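Local coordinates for 3-oxoacyl-[acyl-carrier-protein] synthase (Arabidopsis thaliana, PDB 2IX4), which catalyses the condensation steps of mitochondrial fatty acid synthesis, lengthening acyl chains by two carbons taken from malonyl-ACP, at residues A[410-414]-A[425-430]; A[315-321]-A[348-354]; A[35-40]-A[51-57]. All blocks are in the same frame, centred on the assembly; numbering follows the deposited sequence.

How the contacts relate
Along the chain the three contacts follow one another in series, none nested in or crossing another. Contact 3 comes first, in the N-terminal half: it folds the loop after strand 32-34 back against the end of helix 47-55. Contact 2 then sets strands 316-318 and 349-351 side by side and parallel, closing the mostly helical connection between them. Contact 1 closes the hairpin of strands 411-418 and 422-429 near the C terminus. Strands 316-318 and 411-418 are neighbours in one sheet, joined through Met413 and Asn318, and contacts 1 and 2 both reach the potassium ion. Contact 3 lies apart, its centre about 40 Å from that of contact 1.

Contact 1 (A[410-414]-A[425-430]); sequences RTAMS and SLLFAS. With K (potassium ion), chain D.
Met413 and Leu427 face each other at a non-hydrogen-bonded pair of an antiparallel hairpin, their side chains slanting across one another on the face they share with Thr411 and Ala429. Met413 CB lies 3.8 Å from Leu427 CD1. The first torsion of Met413 (177°) sets CG opposite the backbone N, and the chain brings CG to 3.4 Å from Ser425 OG, a hydroxyl hydrogen-bonded to Asn415; a bend at chi3 carries CE back toward Leu427 CD2. Flexible and unbranched, methionine suits this bent path, and its end packs on Met300 and Leu304 of helix 294-307. On the other face, Ala412, with only a methyl, pairs with Phe428, and its size probably helps the ring lie alongside; the ring edge meets Ala412 O, and Ile373 and Ile376 of helix 364-378 pack on it. Five hydrogen bonds join the backbones, the straightest from Phe428 N to Ala412 O (2.8 Å, 173°). Ser414 turns OG to the potassium ion at 3.0 Å. The chemistry is thus divided: mostly apolar side chains pack both faces, cross-strand bonds satisfy the amides and carbonyls of Ala412, Phe428, Ser414 and Leu426, and one hydroxyl, nearer the hairpin turn, gives the metal a neutral oxygen.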
loop_
_atom_site.group_PDB
_atom_site.type_symbol
_atom_site.label_atom_id
_atom_site.label_comp_id
_atom_site.label_asym_id
_atom_site.label_seq_id
_atom_site.Cartn_x
_atom_site.Cartn_y
_atom_site.Cartn_z
ATOM N N ARG A 410 24.104 -17.640 -11.094
ATOM C CA ARG A 410 24.765 -16.424 -10.618
ATOM C C ARG A 410 23.815 -15.227 -10.645
ATOM O O ARG A 410 24.020 -14.254 -9.924
ATOM C CB ARG A 410 26.066 -16.147 -11.383
ATOM C CG ARG A 410 25.910 -15.853 -12.863
ATOM C CD ARG A 410 27.177 -16.237 -13.630
ATOM N NE ARG A 410 27.085 -15.883 -15.046
ATOM C CZ ARG A 410 26.745 -16.725 -16.019
ATOM N NH1 ARG A 410 26.464 -17.995 -15.744
ATOM N NH2 ARG A 410 26.691 -16.294 -17.273
ATOM N N THR A 411 22.774 -15.322 -11.468
ATOM C CA THR A 411 21.757 -14.282 -11.577
ATOM C C THR A 411 20.357 -14.899 -11.615
ATOM O O THR A 411 20.122 -15.875 -12.331
ATOM C CB THR A 411 21.961 -13.420 -12.841
ATOM O OG1 THR A 411 22.124 -14.275 -13.974
ATOM C CG2 THR A 411 23.196 -12.538 -12.708
ATOM N N ALA A 412 19.438 -14.325 -10.841
ATOM C CA ALA A 412 18.052 -14.790 -10.796
ATOM C C ALA A 412 17.087 -13.612 -10.817
ATOM O O ALA A 412 17.223 -12.679 -10.026
ATOM C CB ALA A 412 17.813 -15.656 -9.566
ATOM N N MET A 413 16.120 -13.664 -11.729
ATOM C CA MET A 413 15.113 -12.616 -11.877
ATOM C C MET A 413 13.728 -13.156 -11.515
ATOM O O MET A 413 13.385 -14.283 -11.870
ATOM C CB MET A 413 15.126 -12.066 -13.309
ATOM C CG MET A 413 14.065 -11.010 -13.608
ATOM S SD MET A 413 14.087 -10.439 -15.323
ATOM C CE MET A 413 15.418 -9.244 -15.265
ATOM N N SER A 414 12.942 -12.344 -10.810
ATOM C CA SER A 414 11.601 -12.735 -10.379
ATOM C C SER A 414 10.550 -11.699 -10.787
ATOM O O SER A 414 10.628 -10.538 -10.389
ATOM C CB SER A 414 11.576 -12.955 -8.862
ATOM O OG SER A 414 10.321 -13.473 -8.443
ATOM N N SER A 425 9.781 -6.378 -11.426
ATOM C CA SER A 425 10.751 -7.417 -11.715
ATOM C C SER A 425 11.964 -7.200 -10.819
ATOM O O SER A 425 12.591 -6.142 -10.862
ATOM C CB SER A 425 11.140 -7.383 -13.192
ATOM O OG SER A 425 11.658 -8.629 -13.611
ATOM N N LEU A 426 12.267 -8.190 -9.986
ATOM C CA LEU A 426 13.410 -8.116 -9.079
ATOM C C LEU A 426 14.552 -8.967 -9.605
ATOM O O LEU A 426 14.355 -10.136 -9.934
ATOM C CB LEU A 426 13.027 -8.578 -7.666
ATOM C CG LEU A 426 11.963 -7.792 -6.888
ATOM C CD1 LEU A 426 11.632 -8.508 -5.589
ATOM C CD2 LEU A 426 12.406 -6.354 -6.618
ATOM N N LEU A 427 15.744 -8.380 -9.685
ATOM C CA LEU A 427 16.914 -9.087 -10.194
ATOM C C LEU A 427 18.012 -9.194 -9.141
ATOM O O LEU A 427 18.530 -8.184 -8.653
ATOM C CB LEU A 427 17.434 -8.433 -11.484
ATOM C CG LEU A 427 18.661 -9.029 -12.192
ATOM C CD1 LEU A 427 18.512 -10.529 -12.444
ATOM C CD2 LEU A 427 18.923 -8.303 -13.498
ATOM N N PHE A 428 18.347 -10.435 -8.800
ATOM C CA PHE A 428 19.370 -10.736 -7.805
ATOM C C PHE A 428 20.606 -11.317 -8.479
ATOM O O PHE A 428 20.515 -11.901 -9.560
ATOM C CB PHE A 428 18.839 -11.732 -6.771
ATOM C CG PHE A 428 17.644 -11.241 -6.007
ATOM C CD1 PHE A 428 16.358 -11.429 -6.504
ATOM C CD2 PHE A 428 17.805 -10.596 -4.786
ATOM C CE1 PHE A 428 15.250 -10.973 -5.803
ATOM C CE2 PHE A 428 16.706 -10.140 -4.073
ATOM C CZ PHE A 428 15.423 -10.330 -4.583
ATOM N N ALA A 429 21.756 -11.152 -7.832
ATOM C CA ALA A 429 23.009 -11.715 -8.317
ATOM C C ALA A 429 23.885 -12.127 -7.147
ATOM O O ALA A 429 23.785 -11.551 -6.064
ATOM C CB ALA A 429 23.740 -10.710 -9.199
ATOM N N SER A 430 24.735 -13.129 -7.358
ATOM C CA SER A 430 25.738 -13.499 -6.360
ATOM C C SER A 430 26.756 -12.367 -6.217
ATOM O O SER A 430 26.960 -11.584 -7.152
ATOM C CB SER A 430 26.433 -14.804 -6.744
ATOM O OG SER A 430 27.102 -14.674 -7.984
HETATM K K K D . 7.892 -14.646 -9.683
#

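Contact 2 (A[315-321]-A[348-354]); sequences DYVNAHA and LAFSSTK. With K (potassium ion), chain D.
Lys354 NZ reaches back across the contact to the predicted catalytic residue His320, donating to His320 O (2.8 Å) in the carbonyl plane, on a lone pair. A bend at its last torsion (chi4 67°) turns the otherwise extended chain to that oxygen, and a salt bridge to Glu368 gives the buried ammonium a second partner. Next to it, Ser352 OG donates to Ala321 O at 2.6 Å. Toward the strands, the hydroxyl of Tyr316 donates to Ser351 OG (2.7 Å), which meets the ring at its edge, and accepts from Asn318 ND2. That bond helps fix the amide of Asn318 with OD1 turned to the potassium ion, 2.9 Å away; asparagine suits the place because its amide carbonyl binds metal while its NH2 donates, and its backbone O adds a second ligand. A water donates to Asn318 OD1 and Ala319 O and accepts from Thr353 N. On the sheet face opposite Tyr316, Asn318 and Ser351, Val317 CB packs against Phe350 CB at 3.9 Å. Parallel strands joined by helices, with His320 just beyond one strand's C-terminal end and Lys354 opening a helix after the next, are the arrangement of the thiolase-fold active site in beta-ketoacyl-ACP synthases.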
loop_
_atom_site.group_PDB
_atom_site.type_symbol
_atom_site.label_atom_id
_atom_site.label_comp_id
_atom_site.label_asym_id
_atom_site.label_seq_id
_atom_site.Cartn_x
_atom_site.Cartn_y
_atom_site.Cartn_z
ATOM N N ASP A 315 20.662 -16.322 -15.587
ATOM C CA ASP A 315 20.669 -17.776 -15.469
ATOM C C ASP A 315 19.284 -18.363 -15.220
ATOM O O ASP A 315 18.923 -19.376 -15.824
ATOM C CB ASP A 315 21.638 -18.220 -14.367
ATOM C CG ASP A 315 23.091 -17.975 -14.730
ATOM O OD1 ASP A 315 23.405 -17.819 -15.930
ATOM O OD2 ASP A 315 23.928 -17.946 -13.810
ATOM N N TYR A 316 18.518 -17.729 -14.332
ATOM C CA TYR A 316 17.209 -18.248 -13.928
ATOM C C TYR A 316 16.136 -17.162 -13.835
ATOM O O TYR A 316 16.376 -16.082 -13.302
ATOM C CB TYR A 316 17.311 -19.013 -12.598
ATOM C CG TYR A 316 15.969 -19.431 -12.028
ATOM C CD1 TYR A 316 15.145 -20.327 -12.717
ATOM C CD2 TYR A 316 15.522 -18.932 -10.804
ATOM C CE1 TYR A 316 13.905 -20.710 -12.205
ATOM C CE2 TYR A 316 14.285 -19.311 -10.280
ATOM C CZ TYR A 316 13.483 -20.200 -10.989
ATOM O OH TYR A 316 12.258 -20.582 -10.487
ATOM N N VAL A 317 14.958 -17.463 -14.371
ATOM C CA VAL A 317 13.798 -16.587 -14.241
ATOM C C VAL A 317 12.680 -17.333 -13.510
ATOM O O VAL A 317 12.206 -18.370 -13.974
ATOM C CB VAL A 317 13.297 -16.070 -15.619
ATOM C CG1 VAL A 317 11.962 -15.340 -15.482
ATOM C CG2 VAL A 317 14.335 -15.158 -16.266
ATOM N N ASN A 318 12.286 -16.817 -12.349
ATOM C CA ASN A 318 11.092 -17.304 -11.677
ATOM C C ASN A 318 9.899 -16.508 -12.197
ATOM O O ASN A 318 9.700 -15.353 -11.817
ATOM C CB ASN A 318 11.239 -17.215 -10.154
ATOM C CG ASN A 318 10.071 -17.847 -9.411
ATOM O OD1 ASN A 318 9.012 -17.235 -9.271
ATOM N ND2 ASN A 318 10.265 -19.063 -8.914
ATOM N N ALA A 319 9.130 -17.125 -13.092
ATOM C CA ALA A 319 8.009 -16.466 -13.769
ATOM C C ALA A 319 6.849 -16.185 -12.822
ATOM O O ALA A 319 6.707 -16.848 -11.787
ATOM C CB ALA A 319 7.535 -17.311 -14.949
ATOM N N HIS A 320 6.032 -15.188 -13.158
ATOM C CA HIS A 320 4.833 -14.898 -12.372
ATOM C C HIS A 320 3.773 -15.969 -12.592
ATOM O O HIS A 320 3.054 -16.333 -11.658
ATOM C CB HIS A 320 4.267 -13.506 -12.693
ATOM C CG HIS A 320 3.055 -13.150 -11.885
ATOM N ND1 HIS A 320 3.090 -13.007 -10.513
ATOM C CD2 HIS A 320 1.772 -12.924 -12.254
ATOM C CE1 HIS A 320 1.883 -12.704 -10.074
ATOM N NE2 HIS A 320 1.064 -12.647 -11.110
ATOM N N ALA A 321 3.713 -16.462 -13.831
ATOM C CA ALA A 321 2.722 -17.435 -14.309
ATOM C C ALA A 321 1.907 -18.120 -13.214
ATOM O O ALA A 321 2.413 -18.967 -12.471
ATOM C CB ALA A 321 3.386 -18.467 -15.218
ATOM N N LEU A 348 18.323 -20.351 -21.336
ATOM C CA LEU A 348 17.656 -19.756 -20.180
ATOM C C LEU A 348 16.800 -20.777 -19.438
ATOM O O LEU A 348 15.955 -21.449 -20.039
ATOM C CB LEU A 348 16.798 -18.548 -20.597
ATOM C CG LEU A 348 15.940 -17.867 -19.519
ATOM C CD1 LEU A 348 16.786 -17.055 -18.535
ATOM C CD2 LEU A 348 14.874 -16.988 -20.153
ATOM N N ALA A 349 17.034 -20.887 -18.133
ATOM C CA ALA A 349 16.196 -21.697 -17.260
ATOM C C ALA A 349 15.087 -20.828 -16.691
ATOM O O ALA A 349 15.348 -19.743 -16.175
ATOM C CB ALA A 349 17.021 -22.306 -16.134
ATOM N N PHE A 350 13.848 -21.296 -16.804
ATOM C CA PHE A 350 12.724 -20.598 -16.193
ATOM C C PHE A 350 11.635 -21.552 -15.724
ATOM O O PHE A 350 11.426 -22.613 -16.311
ATOM C CB PHE A 350 12.161 -19.506 -17.117
ATOM C CG PHE A 350 11.504 -20.028 -18.356
ATOM C CD1 PHE A 350 10.122 -20.162 -18.419
ATOM C CD2 PHE A 350 12.263 -20.370 -19.471
ATOM C CE1 PHE A 350 9.506 -20.639 -19.569
ATOM C CE2 PHE A 350 11.656 -20.852 -20.628
ATOM C CZ PHE A 350 10.276 -20.986 -20.675
ATOM N N SER A 351 10.962 -21.165 -14.644
ATOM C CA SER A 351 9.872 -21.947 -14.081
ATOM C C SER A 351 8.927 -21.048 -13.305
ATOM O O SER A 351 9.286 -19.926 -12.943
ATOM C CB SER A 351 10.418 -23.040 -13.156
ATOM O OG SER A 351 11.113 -22.478 -12.056
ATOM N N SER A 352 7.715 -21.542 -13.069
ATOM C CA SER A 352 6.815 -20.942 -12.094
ATOM C C SER A 352 6.606 -21.916 -10.943
ATOM O O SER A 352 6.327 -23.096 -11.165
ATOM C CB SER A 352 5.472 -20.586 -12.717
ATOM O OG SER A 352 4.562 -20.185 -11.705
ATOM N N THR A 353 6.745 -21.415 -9.719
ATOM C CA THR A 353 6.622 -22.247 -8.525
ATOM C C THR A 353 5.197 -22.247 -7.956
ATOM O O THR A 353 4.936 -22.842 -6.903
ATOM C CB THR A 353 7.641 -21.827 -7.438
ATOM O OG1 THR A 353 7.683 -20.401 -7.343
ATOM C CG2 THR A 353 9.023 -22.332 -7.785
ATOM N N LYS A 354 4.277 -21.605 -8.674
ATOM C CA LYS A 354 2.882 -21.492 -8.240
ATOM C C LYS A 354 2.084 -22.796 -8.355
ATOM O O LYS A 354 1.013 -22.924 -7.760
ATOM C CB LYS A 354 2.174 -20.348 -8.976
ATOM C CG LYS A 354 2.599 -18.963 -8.489
ATOM C CD LYS A 354 1.655 -17.880 -8.990
ATOM C CE LYS A 354 1.979 -16.513 -8.405
ATOM N NZ LYS A 354 3.286 -15.979 -8.887
HETATM K K K D . 7.892 -14.646 -9.683
HETATM O O HOH W 1 6.676 -18.516 -9.693
HETATM O O HOH W 2 4.521 -13.045 -8.203
#

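Contact 3 (A[35-40]-A[51-57]); sequences LTLDDL and LYTFDQL
Phe54 projects from helix 47-55 into the bend made by residues 35-40, and the firm part of the contact is built round its ring. A chi1 of -171° swings the ring out from the helix, and its far end slides in beside the backbone of Leu35: CZ lies 3.3 Å from Leu35 O, which sits at the ring edge near its plane, and CE1 comes to 3.6 Å from Leu35 CB. Leu37 crosses the phenylalanine at about a right angle, its CD2 branch 3.6 Å from Phe54 CB. Deeper in, Leu57 CD1 meets two methyls, Leu40 CD2 at 3.6 Å and Leu35 CD1 at 3.7 Å, in directions roughly at right angles. Branched leucine suits this place, since one residue can offer methyls to several neighbours; Leu40 and Leu57 also pack on helix 212-220. Were an alanine to stand here instead of Phe54, the loss of the ring would probably open a gap beside Leu35, whose CB and carbonyl oxygen would lose the ring edge, while Leu37 would keep CB but lose the ring carbon next to it.

The outer side is looser. Leu51 starts away from the loop and only its CD2 returns, to 3.8 Å from Leu37 CD1, at an exposed margin. Thr36 is exposed, but its backbone N donates to Asp39 OD2 (2.7 Å), approaching from above the carboxylate plane. This bond helps hold the bend, and the same carboxylate forms a salt bridge with Arg33. On another side of the helix, Tyr52 turns from the loop and bonds through OH to Leu142 N of the second subunit.

No hydrogen bond joins the two segments. Their association therefore rests on apolar contact and shape, while the polar bonds lie within each segment, as from Gln56 NE2 to Tyr52 O, or go to outside partners such as Arg33 and the second subunit.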
loop_
_atom_site.group_PDB
_atom_site.type_symbol
_atom_site.label_atom_id
_atom_site.label_comp_id
_atom_site.label_asym_id
_atom_site.label_seq_id
_atom_site.Cartn_x
_atom_site.Cartn_y
_atom_site.Cartn_z
ATOM N N LEU A 35 -11.218 -27.520 -0.553
ATOM C CA LEU A 35 -11.855 -26.693 0.469
ATOM C C LEU A 35 -12.813 -27.493 1.342
ATOM O O LEU A 35 -13.456 -28.429 0.873
ATOM C CB LEU A 35 -12.635 -25.541 -0.172
ATOM C CG LEU A 35 -11.976 -24.231 -0.610
ATOM C CD1 LEU A 35 -13.062 -23.249 -1.003
ATOM C CD2 LEU A 35 -11.098 -23.629 0.476
ATOM N N THR A 36 -12.898 -27.111 2.615
ATOM C CA THR A 36 -13.917 -27.625 3.531
ATOM C C THR A 36 -14.727 -26.443 4.069
ATOM O O THR A 36 -14.425 -25.289 3.750
ATOM C CB THR A 36 -13.302 -28.397 4.717
ATOM O OG1 THR A 36 -12.582 -27.486 5.555
ATOM C CG2 THR A 36 -12.361 -29.494 4.235
ATOM N N LEU A 37 -15.744 -26.727 4.885
ATOM C CA LEU A 37 -16.562 -25.677 5.506
ATOM C C LEU A 37 -15.757 -24.778 6.450
ATOM O O LEU A 37 -16.006 -23.574 6.524
ATOM C CB LEU A 37 -17.764 -26.275 6.248
ATOM C CG LEU A 37 -18.888 -26.923 5.434
ATOM C CD1 LEU A 37 -19.966 -27.452 6.364
ATOM C CD2 LEU A 37 -19.487 -25.951 4.427
ATOM N N ASP A 38 -14.799 -25.372 7.162
ATOM C CA ASP A 38 -13.931 -24.641 8.090
ATOM C C ASP A 38 -13.084 -23.581 7.390
ATOM O O ASP A 38 -12.731 -22.558 7.986
ATOM C CB ASP A 38 -13.017 -25.608 8.851
ATOM C CG ASP A 38 -13.762 -26.435 9.888
ATOM O OD1 ASP A 38 -13.367 -27.599 10.117
ATOM O OD2 ASP A 38 -14.738 -25.930 10.480
ATOM N N ASP A 39 -12.769 -23.830 6.122
ATOM C CA ASP A 39 -11.912 -22.944 5.336
ATOM C C ASP A 39 -12.593 -21.629 4.937
ATOM O O ASP A 39 -11.924 -20.690 4.502
ATOM C CB ASP A 39 -11.399 -23.680 4.094
ATOM C CG ASP A 39 -10.611 -24.937 4.441
ATOM O OD1 ASP A 39 -9.937 -24.960 5.496
ATOM O OD2 ASP A 39 -10.659 -25.903 3.652
ATOM N N LEU A 40 -13.913 -21.566 5.096
ATOM C CA LEU A 40 -14.693 -20.370 4.764
ATOM C C LEU A 40 -14.443 -19.218 5.737
ATOM O O LEU A 40 -14.732 -18.059 5.420
ATOM C CB LEU A 40 -16.192 -20.693 4.741
ATOM C CG LEU A 40 -16.731 -21.765 3.789
ATOM C CD1 LEU A 40 -18.140 -22.165 4.201
ATOM C CD2 LEU A 40 -16.716 -21.291 2.349
ATOM N N LEU A 51 -23.060 -24.066 4.711
ATOM C CA LEU A 51 -23.344 -25.047 3.662
ATOM C C LEU A 51 -23.763 -24.378 2.357
ATOM O O LEU A 51 -23.220 -24.697 1.298
ATOM C CB LEU A 51 -24.408 -26.056 4.117
ATOM C CG LEU A 51 -24.005 -27.146 5.120
ATOM C CD1 LEU A 51 -25.240 -27.783 5.751
ATOM C CD2 LEU A 51 -23.123 -28.212 4.484
ATOM N N TYR A 52 -24.708 -23.442 2.441
ATOM C CA TYR A 52 -25.138 -22.679 1.268
ATOM C C TYR A 52 -23.967 -21.958 0.607
ATOM O O TYR A 52 -23.817 -22.003 -0.617
ATOM C CB TYR A 52 -26.232 -21.658 1.614
ATOM C CG TYR A 52 -26.306 -20.533 0.596
ATOM C CD1 TYR A 52 -27.071 -20.661 -0.563
ATOM C CD2 TYR A 52 -25.576 -19.353 0.778
ATOM C CE1 TYR A 52 -27.120 -19.637 -1.507
ATOM C CE2 TYR A 52 -25.610 -18.332 -0.162
ATOM C CZ TYR A 52 -26.387 -18.477 -1.295
ATOM O OH TYR A 52 -26.420 -17.460 -2.215
ATOM N N THR A 53 -23.153 -21.286 1.419
ATOM C CA THR A 53 -22.056 -20.468 0.912
ATOM C C THR A 53 -21.023 -21.316 0.173
ATOM O O THR A 53 -20.596 -20.955 -0.928
ATOM C CB THR A 53 -21.385 -19.640 2.037
ATOM O OG1 THR A 53 -22.372 -18.823 2.679
ATOM C CG2 THR A 53 -20.292 -18.743 1.476
ATOM N N PHE A 54 -20.640 -22.443 0.778
ATOM C CA PHE A 54 -19.703 -23.388 0.163
ATOM C C PHE A 54 -20.137 -23.791 -1.247
ATOM O O PHE A 54 -19.327 -23.812 -2.174
ATOM C CB PHE A 54 -19.545 -24.635 1.041
ATOM C CG PHE A 54 -18.443 -25.557 0.593
ATOM C CD1 PHE A 54 -17.124 -25.323 0.974
ATOM C CD2 PHE A 54 -18.721 -26.660 -0.214
ATOM C CE1 PHE A 54 -16.098 -26.172 0.559
ATOM C CE2 PHE A 54 -17.699 -27.514 -0.635
ATOM C CZ PHE A 54 -16.386 -27.269 -0.244
ATOM N N ASP A 55 -21.421 -24.100 -1.394
ATOM C CA ASP A 55 -21.997 -24.504 -2.670
ATOM C C ASP A 55 -21.939 -23.422 -3.747
ATOM O O ASP A 55 -22.018 -23.731 -4.934
ATOM C CB ASP A 55 -23.438 -24.973 -2.468
ATOM C CG ASP A 55 -23.525 -26.391 -1.922
ATOM O OD1 ASP A 55 -22.473 -27.032 -1.701
ATOM O OD2 ASP A 55 -24.659 -26.872 -1.719
ATOM N N GLN A 56 -21.779 -22.163 -3.340
ATOM C CA GLN A 56 -21.732 -21.051 -4.302
ATOM C C GLN A 56 -20.338 -20.824 -4.873
ATOM O O GLN A 56 -20.161 -20.021 -5.791
ATOM C CB GLN A 56 -22.265 -19.752 -3.684
ATOM C CG GLN A 56 -23.647 -19.856 -3.040
ATOM C CD GLN A 56 -24.610 -20.734 -3.817
ATOM O OE1 GLN A 56 -24.975 -20.427 -4.956
ATOM N NE2 GLN A 56 -25.040 -21.828 -3.193
ATOM N N LEU A 57 -19.357 -21.540 -4.330
ATOM C CA LEU A 57 -17.967 -21.382 -4.731
ATOM C C LEU A 57 -17.604 -22.276 -5.916
ATOM O O LEU A 57 -17.609 -23.505 -5.811
ATOM C CB LEU A 57 -17.036 -21.657 -3.546
ATOM C CG LEU A 57 -17.272 -20.888 -2.242
ATOM C CD1 LEU A 57 -16.253 -21.325 -1.200
ATOM C CD2 LEU A 57 -17.221 -19.375 -2.448
#